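Local coordinates for protein 6-phospho-beta-d glycosidase (Streptococcus pyogenes, PDB 5FOO) that probably hydrolyses 6-phospho-beta-glucosides, as a glycoside hydrolase family 1 enzyme with a pocket that binds 6-phosphocyclophellitol, at residues N29-W34 with W422-A427. The protein carries 1 engineered substitution. Residues are numbered along the deposited sequence; the frame is centred on the assembly and turned at random.
With JAZ (6-phosphocyclophellitol), chain G.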
ATOM      1  N   ASN A  29      -0.078   5.926  16.602  1.00 27.09           N
ATOM      2  CA  ASN A  29      -0.283   6.402  15.278  1.00 26.61           C
ATOM      3  C   ASN A  29      -1.661   7.008  15.099  1.00 26.00           C
ATOM      4  O   ASN A  29      -2.437   6.999  16.022  1.00 26.31           O
ATOM      5  CB  ASN A  29       0.095   5.316  14.230  1.00 27.71           C
ATOM      6  CG  ASN A  29      -0.850   4.119  14.187  1.00 27.17           C
ATOM      7  OD1 ASN A  29      -2.058   4.240  14.167  1.00 30.41           O
ATOM      8  ND2 ASN A  29      -0.268   2.955  14.037  1.00 27.44           N
ATOM      9  N   LEU A  30      -1.970   7.530  13.916  1.00 26.83           N
ATOM     10  CA  LEU A  30      -3.278   8.165  13.712  1.00 25.48           C
ATOM     11  C   LEU A  30      -4.381   7.208  13.990  1.00 29.90           C
ATOM     12  O   LEU A  30      -5.338   7.587  14.688  1.00 31.43           O
ATOM     13  CB  LEU A  30      -3.461   8.726  12.326  1.00 25.53           C
ATOM     14  CG  LEU A  30      -2.446   9.767  11.920  1.00 27.71           C
ATOM     15  CD1 LEU A  30      -2.773  10.366  10.574  1.00 30.77           C
ATOM     16  CD2 LEU A  30      -2.293  10.866  12.968  1.00 31.28           C
ATOM     17  N   PHE A  31      -4.290   5.978  13.480  1.00 27.68           N
ATOM     18  CA  PHE A  31      -5.395   5.013  13.719  1.00 30.32           C
ATOM     19  C   PHE A  31      -5.559   4.527  15.190  1.00 30.85           C
ATOM     20  O   PHE A  31      -6.683   4.354  15.653  1.00 30.06           O
ATOM     21  CB  PHE A  31      -5.318   3.820  12.780  1.00 28.61           C
ATOM     22  CG  PHE A  31      -6.104   4.005  11.510  1.00 31.49           C
ATOM     23  CD1 PHE A  31      -7.482   3.814  11.500  1.00 29.20           C
ATOM     24  CD2 PHE A  31      -5.455   4.333  10.308  1.00 31.86           C
ATOM     25  CE1 PHE A  31      -8.199   3.974  10.318  1.00 33.93           C
ATOM     26  CE2 PHE A  31      -6.155   4.501   9.130  1.00 31.89           C
ATOM     27  CZ  PHE A  31      -7.540   4.331   9.120  1.00 34.30           C
ATOM     28  N   ASP A  32      -4.447   4.352  15.910  1.00 28.66           N
ATOM     29  CA  ASP A  32      -4.486   4.010  17.296  1.00 29.84           C
ATOM     30  C   ASP A  32      -5.260   5.105  18.039  1.00 31.26           C
ATOM     31  O   ASP A  32      -6.080   4.793  18.919  1.00 30.82           O
ATOM     32  CB  ASP A  32      -3.103   3.945  17.947  1.00 30.10           C
ATOM     33  CG  ASP A  32      -2.135   3.007  17.247  1.00 30.66           C
ATOM     34  OD1 ASP A  32      -2.556   1.916  16.822  1.00 31.82           O
ATOM     35  OD2 ASP A  32      -0.929   3.366  17.175  1.00 31.35           O
ATOM     36  N   TYR A  33      -4.954   6.363  17.721  1.00 29.27           N
ATOM     37  CA  TYR A  33      -5.590   7.503  18.367  1.00 33.41           C
ATOM     38  C   TYR A  33      -7.092   7.577  18.104  1.00 33.85           C
ATOM     39  O   TYR A  33      -7.929   7.776  19.047  1.00 29.69           O
ATOM     40  CB  TYR A  33      -4.974   8.817  17.909  1.00 32.89           C
ATOM     41  CG  TYR A  33      -5.657  10.007  18.529  1.00 30.74           C
ATOM     42  CD1 TYR A  33      -5.446  10.309  19.876  1.00 32.63           C
ATOM     43  CD2 TYR A  33      -6.462  10.865  17.761  1.00 31.06           C
ATOM     44  CE1 TYR A  33      -6.051  11.415  20.457  1.00 33.14           C
ATOM     45  CE2 TYR A  33      -7.064  11.984  18.322  1.00 33.55           C
ATOM     46  CZ  TYR A  33      -6.862  12.232  19.682  1.00 33.86           C
ATOM     47  OH  TYR A  33      -7.421  13.303  20.260  1.00 39.96           O
ATOM     48  N   TRP A  34      -7.401   7.434  16.821  1.00 30.35           N
ATOM     49  CA  TRP A  34      -8.756   7.389  16.351  1.00 30.36           C
ATOM     50  C   TRP A  34      -9.611   6.323  17.017  1.00 32.21           C
ATOM     51  O   TRP A  34     -10.765   6.589  17.398  1.00 35.98           O
ATOM     52  CB  TRP A  34      -8.815   7.219  14.826  1.00 31.11           C
ATOM     53  CG  TRP A  34     -10.049   7.876  14.150  1.00 32.85           C
ATOM     54  CD1 TRP A  34     -10.989   8.701  14.719  1.00 32.90           C
ATOM     55  CD2 TRP A  34     -10.416   7.745  12.782  1.00 30.57           C
ATOM     56  NE1 TRP A  34     -11.918   9.075  13.773  1.00 33.32           N
ATOM     57  CE2 TRP A  34     -11.590   8.489  12.585  1.00 31.14           C
ATOM     58  CE3 TRP A  34      -9.885   7.015  11.705  1.00 32.30           C
ATOM     59  CZ2 TRP A  34     -12.213   8.575  11.350  1.00 32.83           C
ATOM     60  CZ3 TRP A  34     -10.501   7.116  10.459  1.00 29.59           C
ATOM     61  CH2 TRP A  34     -11.635   7.888  10.292  1.00 32.65           C
ATOM     62  N   TRP A 422      -6.153  -6.672  10.570  1.00 27.10           N
ATOM     63  CA  TRP A 422      -7.052  -5.595  10.952  1.00 26.81           C
ATOM     64  C   TRP A 422      -7.108  -4.578   9.847  1.00 29.51           C
ATOM     65  O   TRP A 422      -6.098  -3.942   9.610  1.00 28.50           O
ATOM     66  CB  TRP A 422      -6.509  -4.969  12.229  1.00 25.18           C
ATOM     67  CG  TRP A 422      -7.350  -3.920  12.819  1.00 27.92           C
ATOM     68  CD1 TRP A 422      -8.581  -4.087  13.463  1.00 30.64           C
ATOM     69  CD2 TRP A 422      -7.078  -2.521  12.837  1.00 27.29           C
ATOM     70  NE1 TRP A 422      -9.027  -2.857  13.923  1.00 27.67           N
ATOM     71  CE2 TRP A 422      -8.146  -1.887  13.537  1.00 26.69           C
ATOM     72  CE3 TRP A 422      -6.027  -1.726  12.346  1.00 27.64           C
ATOM     73  CZ2 TRP A 422      -8.203  -0.519  13.718  1.00 24.42           C
ATOM     74  CZ3 TRP A 422      -6.090  -0.356  12.546  1.00 26.57           C
ATOM     75  CH2 TRP A 422      -7.172   0.225  13.252  1.00 25.57           C
ATOM     76  N   SER A 423      -8.252  -4.436   9.134  1.00 32.23           N
ATOM     77  CA  SER A 423      -8.339  -3.441   8.048  1.00 31.90           C
ATOM     78  C   SER A 423      -9.013  -2.099   8.474  1.00 29.63           C
ATOM     79  O   SER A 423     -10.071  -1.731   7.965  1.00 28.91           O
ATOM     80  CB  SER A 423      -8.988  -3.917   6.688  1.00 35.19           C
ATOM     81  OG  SER A 423      -9.023  -5.308   6.248  1.00 38.88           O
ATOM     82  N   TRP A 424      -8.394  -1.376   9.371  1.00 27.16           N
ATOM     83  CA  TRP A 424      -8.702   0.009   9.557  1.00 30.65           C
ATOM     84  C   TRP A 424     -10.185   0.069  10.114  1.00 34.33           C
ATOM     85  O   TRP A 424     -10.581  -0.779  10.964  1.00 31.06           O
ATOM     86  CB  TRP A 424      -8.483   0.755   8.212  1.00 29.07           C
ATOM     87  CG  TRP A 424      -7.154   0.397   7.549  1.00 32.24           C
ATOM     88  CD1 TRP A 424      -6.976  -0.205   6.345  1.00 30.21           C
ATOM     89  CD2 TRP A 424      -5.821   0.651   8.071  1.00 27.89           C
ATOM     90  NE1 TRP A 424      -5.635  -0.310   6.058  1.00 26.57           N
ATOM     91  CE2 TRP A 424      -4.904   0.188   7.101  1.00 28.34           C
ATOM     92  CE3 TRP A 424      -5.332   1.192   9.254  1.00 28.60           C
ATOM     93  CZ2 TRP A 424      -3.523   0.219   7.304  1.00 27.06           C
ATOM     94  CZ3 TRP A 424      -3.927   1.258   9.459  1.00 29.57           C
ATOM     95  CH2 TRP A 424      -3.047   0.765   8.483  1.00 27.94           C
ATOM     96  N   LEU A 425     -11.011   0.960   9.562  1.00 33.81           N
ATOM     97  CA  LEU A 425     -12.410   1.079  10.013  1.00 31.66           C
ATOM     98  C   LEU A 425     -13.166  -0.233   9.881  1.00 32.84           C
ATOM     99  O   LEU A 425     -13.959  -0.545  10.756  1.00 32.26           O
ATOM    100  CB  LEU A 425     -13.130   2.219   9.301  1.00 31.87           C
ATOM    101  CG  LEU A 425     -12.547   3.569   9.644  1.00 33.68           C
ATOM    102  CD1 LEU A 425     -13.229   4.614   8.794  1.00 38.41           C
ATOM    103  CD2 LEU A 425     -12.683   3.903  11.126  1.00 34.39           C
ATOM    104  N   ASN A 426     -12.859  -1.068   8.897  1.00 28.05           N
ATOM    105  CA  ASN A 426     -13.521  -2.366   8.815  1.00 29.66           C
ATOM    106  C   ASN A 426     -12.982  -3.477   9.662  1.00 29.14           C
ATOM    107  O   ASN A 426     -13.544  -4.615   9.659  1.00 31.30           O
ATOM    108  CB  ASN A 426     -13.575  -2.803   7.365  1.00 32.93           C
ATOM    109  CG  ASN A 426     -14.250  -1.779   6.522  1.00 35.03           C
ATOM    110  OD1 ASN A 426     -13.640  -1.109   5.728  1.00 37.86           O
ATOM    111  ND2 ASN A 426     -15.499  -1.594   6.767  1.00 33.32           N
ATOM    112  N   ALA A 427     -11.884  -3.198  10.373  1.00 31.20           N
ATOM    113  CA  ALA A 427     -11.326  -4.180  11.300  1.00 31.08           C
ATOM    114  C   ALA A 427     -11.347  -5.557  10.641  1.00 28.96           C
ATOM    115  O   ALA A 427     -10.814  -5.667   9.573  1.00 32.98           O
ATOM    116  CB  ALA A 427     -12.083  -4.148  12.631  1.00 30.65           C
TER
HETATM  117  C2  JAZ G1464      -5.904  -2.816   3.117  1.00 26.07           C
HETATM  118  C3  JAZ G1464      -4.403  -2.525   2.902  1.00 26.17           C
HETATM  119  C4  JAZ G1464      -4.199  -1.617   1.694  1.00 27.23           C
HETATM  120  C5  JAZ G1464      -4.773  -2.210   0.415  1.00 27.97           C
HETATM  121  C6  JAZ G1464      -6.215  -2.620   0.619  1.00 27.41           C
HETATM  122  C7  JAZ G1464      -6.405  -3.504   1.852  1.00 27.03           C
HETATM  123  C8  JAZ G1464      -7.830  -4.038   1.970  1.00 30.22           C
HETATM  124  O9  JAZ G1464      -8.690  -2.914   2.140  1.00 31.84           O
HETATM  125  P10 JAZ G1464     -10.022  -3.084   2.989  1.00 33.46           P
HETATM  126  O11 JAZ G1464     -10.614  -1.719   2.991  1.00 38.26           O
HETATM  127  O12 JAZ G1464      -9.764  -3.772   4.265  1.00 44.00           O
HETATM  128  O13 JAZ G1464     -10.851  -4.031   2.238  1.00 33.99           O
HETATM  129  O14 JAZ G1464      -7.047  -1.453   0.666  1.00 29.32           O
HETATM  130  O15 JAZ G1464      -6.096  -3.724   4.207  1.00 26.66           O
HETATM  131  O16 JAZ G1464      -3.949  -1.863   4.056  1.00 27.02           O
HETATM  132  O17 JAZ G1464      -2.821  -1.332   1.529  1.00 29.49           O
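F31 meets W422 and W424 in an aromatic cluster. W424 CE3 stands over one face of the F31 ring, toward its rim, 3.3 Å from F31 CD2. The two rings meet obliquely, with planes at 38°. W422 comes edge-on toward the F31 face in an offset edge-to-face pair. With CG anti to the backbone N (chi1 -176°), its indole extends toward the helix and brings CH2 to 4.0 Å from F31 CD1.

L425 adds a CH-pi contact. Its CD2 sits over the face of the W34 six-membered ring, 4.2 Å from the centroid. No hydrogen bond joins the two segments.

N29 and D32 form a capping box at the helix start: D32 N donates to N29 OD1 (3.0 Å), and N29 N to D32 OD2 (2.8 Å). W422 NE1 donates to V46 O. W424 NE1 donates to O16 of 6-phosphocyclophellitol at 3.0 Å, near the indole plane. The packing of F31 on W424 is consistent with a second-shell position behind this pocket residue.

The contact joins the start of helix 30-37 to the loop after strand 410-416, the eighth strand of the TIM barrel. Helix 16-19 touches W424 through P17 and Q18, and helix 124-130 packs against L30 and Y33.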